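Local atomic coordinates of conserved hypothetical membrane lipoprotein (Ureaplasma parvum, PDB entry 3K63), a protein that is a membrane-anchored lipoprotein of unknown function, whose lipoprotein-associated type-17 domain, the part in this chain, possibly takes part in lipid binding. Residues Asp15-Phe24 / Asn40-Lys51. Sequence-based numbering, arbitrary orientation.
Sequences DTFDFKLAAF and NYYQGIEIQQHK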
ATOM      1  N   ASP A  15      -9.081  -4.990   5.531  1.00 63.14           N
ATOM      2  CA  ASP A  15      -9.982  -4.963   6.675  1.00 63.43           C
ATOM      3  C   ASP A  15     -10.580  -3.561   6.751  1.00 65.90           C
ATOM      4  O   ASP A  15     -11.707  -3.322   6.297  1.00 62.59           O
ATOM      5  CB  ASP A  15      -9.216  -5.279   7.966  1.00 66.85           C
ATOM      6  CG  ASP A  15     -10.093  -5.192   9.211  1.00 74.13           C
ATOM      7  OD1 ASP A  15     -11.332  -5.316   9.085  1.00 72.50           O
ATOM      8  OD2 ASP A  15      -9.538  -5.016  10.321  1.00 74.87           O
ATOM      9  N   THR A  16      -9.797  -2.638   7.310  1.00 63.69           N
ATOM     10  CA  THR A  16     -10.205  -1.247   7.452  1.00 61.77           C
ATOM     11  C   THR A  16     -10.392  -0.567   6.109  1.00 59.07           C
ATOM     12  O   THR A  16     -11.304   0.242   5.943  1.00 59.88           O
ATOM     13  CB  THR A  16      -9.170  -0.440   8.216  1.00 61.29           C
ATOM     14  OG1 THR A  16      -8.747  -1.182   9.368  1.00 67.15           O
ATOM     15  CG2 THR A  16      -9.773   0.897   8.652  1.00 59.04           C
ATOM     16  N   PHE A  17      -9.516  -0.869   5.159  1.00 52.97           N
ATOM     17  CA  PHE A  17      -9.617  -0.264   3.841  1.00 55.12           C
ATOM     18  C   PHE A  17      -8.925  -1.090   2.773  1.00 55.10           C
ATOM     19  O   PHE A  17      -8.183  -2.032   3.053  1.00 52.48           O
ATOM     20  CB  PHE A  17      -8.988   1.132   3.829  1.00 52.96           C
ATOM     21  CG  PHE A  17      -7.476   1.118   3.878  1.00 53.54           C
ATOM     22  CD1 PHE A  17      -6.810   0.686   5.020  1.00 50.47           C
ATOM     23  CD2 PHE A  17      -6.719   1.525   2.775  1.00 49.31           C
ATOM     24  CE1 PHE A  17      -5.417   0.657   5.071  1.00 48.49           C
ATOM     25  CE2 PHE A  17      -5.320   1.498   2.817  1.00 48.38           C
ATOM     26  CZ  PHE A  17      -4.669   1.062   3.973  1.00 49.76           C
ATOM     27  N   ASP A  18      -9.177  -0.701   1.537  1.00 53.04           N
ATOM     28  CA  ASP A  18      -8.572  -1.326   0.389  1.00 51.80           C
ATOM     29  C   ASP A  18      -8.263  -0.176  -0.549  1.00 51.47           C
ATOM     30  O   ASP A  18      -8.786   0.933  -0.380  1.00 49.14           O
ATOM     31  CB  ASP A  18      -9.542  -2.290  -0.282  1.00 52.58           C
ATOM     32  CG  ASP A  18      -9.605  -3.640   0.417  1.00 61.52           C
ATOM     33  OD1 ASP A  18      -8.532  -4.202   0.740  1.00 61.70           O
ATOM     34  OD2 ASP A  18     -10.730  -4.153   0.631  1.00 63.98           O
ATOM     35  N   PHE A  19      -7.395  -0.421  -1.518  1.00 51.55           N
ATOM     36  CA  PHE A  19      -7.067   0.615  -2.474  1.00 46.32           C
ATOM     37  C   PHE A  19      -7.121   0.001  -3.852  1.00 47.78           C
ATOM     38  O   PHE A  19      -7.055  -1.218  -4.022  1.00 45.36           O
ATOM     39  CB  PHE A  19      -5.669   1.201  -2.223  1.00 41.49           C
ATOM     40  CG  PHE A  19      -4.550   0.221  -2.423  1.00 40.35           C
ATOM     41  CD1 PHE A  19      -3.983  -0.442  -1.336  1.00 42.19           C
ATOM     42  CD2 PHE A  19      -4.059  -0.044  -3.698  1.00 40.39           C
ATOM     43  CE1 PHE A  19      -2.942  -1.354  -1.511  1.00 40.84           C
ATOM     44  CE2 PHE A  19      -3.019  -0.953  -3.895  1.00 38.08           C
ATOM     45  CZ  PHE A  19      -2.456  -1.612  -2.796  1.00 39.04           C
ATOM     46  N   LYS A  20      -7.263   0.859  -4.841  1.00 48.39           N
ATOM     47  CA  LYS A  20      -7.302   0.411  -6.199  1.00 48.96           C
ATOM     48  C   LYS A  20      -6.526   1.506  -6.902  1.00 50.16           C
ATOM     49  O   LYS A  20      -6.669   2.684  -6.576  1.00 43.66           O
ATOM     50  CB  LYS A  20      -8.753   0.335  -6.676  1.00 59.13           C
ATOM     51  CG  LYS A  20      -8.996  -0.811  -7.653  1.00 65.57           C
ATOM     52  CD  LYS A  20     -10.470  -1.033  -8.019  1.00 69.92           C
ATOM     53  CE  LYS A  20     -10.957  -0.012  -9.046  1.00 71.95           C
ATOM     54  NZ  LYS A  20     -12.395  -0.238  -9.379  1.00 78.00           N
ATOM     55  N   LEU A  21      -5.671   1.106  -7.834  1.00 48.39           N
ATOM     56  CA  LEU A  21      -4.855   2.051  -8.576  1.00 43.96           C
ATOM     57  C   LEU A  21      -5.489   2.422  -9.905  1.00 44.33           C
ATOM     58  O   LEU A  21      -5.926   1.559 -10.673  1.00 43.13           O
ATOM     59  CB  LEU A  21      -3.469   1.466  -8.831  1.00 41.98           C
ATOM     60  CG  LEU A  21      -2.336   1.808  -7.864  1.00 43.94           C
ATOM     61  CD1 LEU A  21      -2.605   1.238  -6.491  1.00 42.61           C
ATOM     62  CD2 LEU A  21      -1.019   1.258  -8.444  1.00 45.76           C
ATOM     63  N   ALA A  22      -5.534   3.717 -10.175  1.00 41.28           N
ATOM     64  CA  ALA A  22      -6.104   4.215 -11.416  1.00 40.53           C
ATOM     65  C   ALA A  22      -5.514   3.532 -12.655  1.00 49.63           C
ATOM     66  O   ALA A  22      -6.139   3.508 -13.719  1.00 52.58           O
ATOM     67  CB  ALA A  22      -5.892   5.723 -11.513  1.00 35.53           C
ATOM     68  N   ALA A  23      -4.317   2.972 -12.511  1.00 47.36           N
ATOM     69  CA  ALA A  23      -3.641   2.321 -13.624  1.00 48.14           C
ATOM     70  C   ALA A  23      -4.063   0.864 -13.814  1.00 48.99           C
ATOM     71  O   ALA A  23      -3.982   0.333 -14.913  1.00 50.84           O
ATOM     72  CB  ALA A  23      -2.138   2.422 -13.435  1.00 42.87           C
ATOM     73  N   PHE A  24      -4.525   0.226 -12.745  1.00 49.27           N
ATOM     74  CA  PHE A  24      -4.955  -1.161 -12.848  1.00 50.81           C
ATOM     75  C   PHE A  24      -6.321  -1.386 -12.219  1.00 56.05           C
ATOM     76  O   PHE A  24      -6.495  -2.279 -11.400  1.00 59.53           O
ATOM     77  CB  PHE A  24      -3.938  -2.083 -12.178  1.00 50.83           C
ATOM     78  CG  PHE A  24      -2.526  -1.852 -12.622  1.00 52.58           C
ATOM     79  CD1 PHE A  24      -1.564  -1.420 -11.713  1.00 46.99           C
ATOM     80  CD2 PHE A  24      -2.158  -2.048 -13.951  1.00 47.30           C
ATOM     81  CE1 PHE A  24      -0.266  -1.185 -12.122  1.00 45.91           C
ATOM     82  CE2 PHE A  24      -0.863  -1.818 -14.371  1.00 39.94           C
ATOM     83  CZ  PHE A  24       0.089  -1.384 -13.454  1.00 47.53           C
ATOM     84  N   ASN A  40       3.410   2.784 -10.921  1.00 37.63           N
ATOM     85  CA  ASN A  40       2.167   3.265 -11.493  1.00 37.16           C
ATOM     86  C   ASN A  40       1.200   3.962 -10.580  1.00 35.95           C
ATOM     87  O   ASN A  40       0.132   4.334 -11.031  1.00 35.99           O
ATOM     88  CB  ASN A  40       1.443   2.114 -12.196  1.00 40.02           C
ATOM     89  CG  ASN A  40       2.216   1.595 -13.375  1.00 37.91           C
ATOM     90  OD1 ASN A  40       2.282   2.235 -14.429  1.00 36.52           O
ATOM     91  ND2 ASN A  40       2.833   0.441 -13.200  1.00 36.87           N
ATOM     92  N   TYR A  41       1.547   4.160  -9.315  1.00 35.26           N
ATOM     93  CA  TYR A  41       0.600   4.824  -8.438  1.00 35.22           C
ATOM     94  C   TYR A  41       0.528   6.329  -8.700  1.00 35.24           C
ATOM     95  O   TYR A  41      -0.387   7.010  -8.225  1.00 38.02           O
ATOM     96  CB  TYR A  41       0.915   4.519  -6.965  1.00 34.15           C
ATOM     97  CG  TYR A  41       2.126   5.193  -6.374  1.00 31.75           C
ATOM     98  CD1 TYR A  41       2.047   6.479  -5.866  1.00 30.92           C
ATOM     99  CD2 TYR A  41       3.336   4.514  -6.258  1.00 31.43           C
ATOM    100  CE1 TYR A  41       3.146   7.078  -5.240  1.00 30.12           C
ATOM    101  CE2 TYR A  41       4.438   5.096  -5.637  1.00 28.99           C
ATOM    102  CZ  TYR A  41       4.341   6.374  -5.125  1.00 32.10           C
ATOM    103  OH  TYR A  41       5.427   6.940  -4.477  1.00 33.28           O
ATOM    104  N   TYR A  42       1.469   6.839  -9.489  1.00 32.29           N
ATOM    105  CA  TYR A  42       1.495   8.256  -9.810  1.00 36.24           C
ATOM    106  C   TYR A  42       0.268   8.581 -10.663  1.00 39.69           C
ATOM    107  O   TYR A  42      -0.080   9.745 -10.854  1.00 41.10           O
ATOM    108  CB  TYR A  42       2.766   8.609 -10.584  1.00 35.72           C
ATOM    109  CG  TYR A  42       2.756   8.129 -12.019  1.00 35.96           C
ATOM    110  CD1 TYR A  42       2.285   8.948 -13.051  1.00 39.56           C
ATOM    111  CD2 TYR A  42       3.148   6.833 -12.337  1.00 32.66           C
ATOM    112  CE1 TYR A  42       2.200   8.481 -14.360  1.00 38.21           C
ATOM    113  CE2 TYR A  42       3.069   6.354 -13.642  1.00 32.00           C
ATOM    114  CZ  TYR A  42       2.590   7.182 -14.649  1.00 38.78           C
ATOM    115  OH  TYR A  42       2.462   6.700 -15.932  1.00 45.74           O
ATOM    116  N   GLN A  43      -0.383   7.548 -11.181  1.00 36.24           N
ATOM    117  CA  GLN A  43      -1.576   7.741 -11.986  1.00 41.24           C
ATOM    118  C   GLN A  43      -2.804   7.923 -11.118  1.00 42.21           C
ATOM    119  O   GLN A  43      -3.839   8.351 -11.602  1.00 42.29           O
ATOM    120  CB  GLN A  43      -1.771   6.550 -12.920  1.00 40.67           C
ATOM    121  CG  GLN A  43      -0.816   6.551 -14.094  1.00 39.36           C
ATOM    122  CD  GLN A  43      -1.129   5.451 -15.071  1.00 46.50           C
ATOM    123  OE1 GLN A  43      -2.244   5.377 -15.601  1.00 51.35           O
ATOM    124  NE2 GLN A  43      -0.149   4.584 -15.321  1.00 40.38           N
ATOM    125  N   GLY A  44      -2.688   7.585  -9.835  1.00 44.01           N
ATOM    126  CA  GLY A  44      -3.814   7.743  -8.933  1.00 38.91           C
ATOM    127  C   GLY A  44      -4.113   6.544  -8.062  1.00 40.54           C
ATOM    128  O   GLY A  44      -3.921   5.389  -8.452  1.00 38.87           O
ATOM    129  N   ILE A  45      -4.580   6.831  -6.859  1.00 39.08           N
ATOM    130  CA  ILE A  45      -4.929   5.796  -5.909  1.00 38.94           C
ATOM    131  C   ILE A  45      -6.347   6.103  -5.450  1.00 42.25           C
ATOM    132  O   ILE A  45      -6.650   7.231  -5.065  1.00 41.54           O
ATOM    133  CB  ILE A  45      -3.999   5.829  -4.689  1.00 35.70           C
ATOM    134  CG1 ILE A  45      -2.552   5.597  -5.129  1.00 39.61           C
ATOM    135  CG2 ILE A  45      -4.418   4.779  -3.702  1.00 39.11           C
ATOM    136  CD1 ILE A  45      -1.496   5.970  -4.073  1.00 41.20           C
ATOM    137  N   GLU A  46      -7.222   5.110  -5.517  1.00 43.77           N
ATOM    138  CA  GLU A  46      -8.594   5.276  -5.078  1.00 43.83           C
ATOM    139  C   GLU A  46      -8.680   4.468  -3.789  1.00 48.80           C
ATOM    140  O   GLU A  46      -8.441   3.259  -3.804  1.00 50.24           O
ATOM    141  CB  GLU A  46      -9.552   4.677  -6.100  1.00 46.46           C
ATOM    142  CG  GLU A  46     -11.034   4.884  -5.789  1.00 56.39           C
ATOM    143  CD  GLU A  46     -11.947   3.880  -6.507  1.00 65.31           C
ATOM    144  OE1 GLU A  46     -11.752   3.658  -7.726  1.00 67.84           O
ATOM    145  OE2 GLU A  46     -12.859   3.316  -5.850  1.00 61.62           O
ATOM    146  N   ILE A  47      -8.997   5.131  -2.676  1.00 48.43           N
ATOM    147  CA  ILE A  47      -9.121   4.454  -1.386  1.00 46.17           C
ATOM    148  C   ILE A  47     -10.563   4.048  -1.106  1.00 49.08           C
ATOM    149  O   ILE A  47     -11.489   4.826  -1.345  1.00 48.08           O
ATOM    150  CB  ILE A  47      -8.657   5.354  -0.233  1.00 43.50           C
ATOM    151  CG1 ILE A  47      -7.202   5.761  -0.436  1.00 42.33           C
ATOM    152  CG2 ILE A  47      -8.793   4.618   1.081  1.00 45.07           C
ATOM    153  CD1 ILE A  47      -6.227   4.572  -0.437  1.00 42.62           C
ATOM    154  N   GLN A  48     -10.755   2.823  -0.630  1.00 48.72           N
ATOM    155  CA  GLN A  48     -12.090   2.363  -0.283  1.00 49.37           C
ATOM    156  C   GLN A  48     -12.033   2.173   1.216  1.00 49.83           C
ATOM    157  O   GLN A  48     -11.728   1.087   1.713  1.00 50.22           O
ATOM    158  CB  GLN A  48     -12.434   1.022  -0.938  1.00 53.74           C
ATOM    159  CG  GLN A  48     -12.587   1.034  -2.466  1.00 52.80           C
ATOM    160  CD  GLN A  48     -11.246   0.944  -3.192  1.00 60.08           C
ATOM    161  OE1 GLN A  48     -10.433   0.049  -2.917  1.00 60.92           O
ATOM    162  NE2 GLN A  48     -11.010   1.869  -4.127  1.00 57.69           N
ATOM    163  N   GLN A  49     -12.287   3.243   1.950  1.00 53.31           N
ATOM    164  CA  GLN A  49     -12.258   3.135   3.395  1.00 52.76           C
ATOM    165  C   GLN A  49     -13.574   2.505   3.823  1.00 55.61           C
ATOM    166  O   GLN A  49     -14.640   3.105   3.683  1.00 59.54           O
ATOM    167  CB  GLN A  49     -12.092   4.509   4.049  1.00 49.81           C
ATOM    168  CG  GLN A  49     -11.778   4.399   5.521  1.00 52.73           C
ATOM    169  CD  GLN A  49     -11.420   5.724   6.143  1.00 53.27           C
ATOM    170  OE1 GLN A  49     -10.894   6.609   5.464  1.00 56.24           O
ATOM    171  NE2 GLN A  49     -11.682   5.868   7.442  1.00 52.65           N
ATOM    172  N   HIS A  50     -13.483   1.287   4.340  1.00 56.93           N
ATOM    173  CA  HIS A  50     -14.651   0.541   4.781  1.00 57.28           C
ATOM    174  C   HIS A  50     -15.085   0.873   6.195  1.00 58.97           C
ATOM    175  O   HIS A  50     -16.275   0.908   6.480  1.00 66.59           O
ATOM    176  CB  HIS A  50     -14.360  -0.952   4.714  1.00 57.93           C
ATOM    177  CG  HIS A  50     -13.811  -1.396   3.399  1.00 51.09           C
ATOM    178  ND1 HIS A  50     -12.855  -2.381   3.288  1.00 61.19           N
ATOM    179  CD2 HIS A  50     -14.085  -0.991   2.138  1.00 57.61           C
ATOM    180  CE1 HIS A  50     -12.560  -2.563   2.011  1.00 61.84           C
ATOM    181  NE2 HIS A  50     -13.292  -1.732   1.292  1.00 57.77           N
ATOM    182  N   LYS A  51     -14.127   1.114   7.082  1.00 59.04           N
ATOM    183  CA  LYS A  51     -14.461   1.398   8.470  1.00 57.84           C
ATOM    184  C   LYS A  51     -13.829   2.672   9.034  1.00 60.88           C
ATOM    185  O   LYS A  51     -12.861   3.202   8.493  1.00 57.39           O
ATOM    186  CB  LYS A  51     -14.092   0.182   9.323  1.00 56.37           C
ATOM    187  CG  LYS A  51     -14.406  -1.113   8.598  1.00 62.67           C
ATOM    188  CD  LYS A  51     -14.613  -2.313   9.514  1.00 71.60           C
ATOM    189  CE  LYS A  51     -13.326  -2.792  10.170  1.00 77.34           C
ATOM    190  NZ  LYS A  51     -13.552  -4.066  10.918  1.00 80.11           N
TER
HETATM  191  O   HOH W   1      -2.580   4.636 -10.622  1.00 42.11           O
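D18 and Q48 form a hydrogen-bonded antiparallel pair, with Q48 N 2.7 Å from D18 O and D18 N returning the bond to Q48 O. K20 and E46 repeat this pattern. E46 N meets K20 O almost head-on, at a C=O...N angle of 170°. Beyond the strands, A22 N bonds to G44 O from above the carbonyl plane. A water donates to G44 O and N40 O and accepts weakly from A23 N, tying the L21 to F24 turn to the residues before strand 45-49. At the other end T16 O takes two donors, H50 N at 2.9 Å and K51 N at 3.2 Å. There K51 NZ reaches D15 OD1 on its syn side, a salt bridge of 3.1 Å. The H50 ring lies with one face over F17 CA. Its ND1 gives a weak bond to D15 O.

F17, F19, L21, I45 and I47 share one face of this two-stranded ribbon. I47 CD1 packs on F19 CB at 3.9 Å, while its CG2 branch, anti to the backbone N, meets F17 CD2. I58 and I60 of strand 56-64 lie against this face. At the turn, N40 ND2 sits at the F24 ring edge, 3.3 Å from CZ, and bonds to Q36 O. The two-stranded antiparallel ribbon thus has a largely apolar face set against the three-stranded sheet and a polar face carrying D18, K20, E46 and Q48.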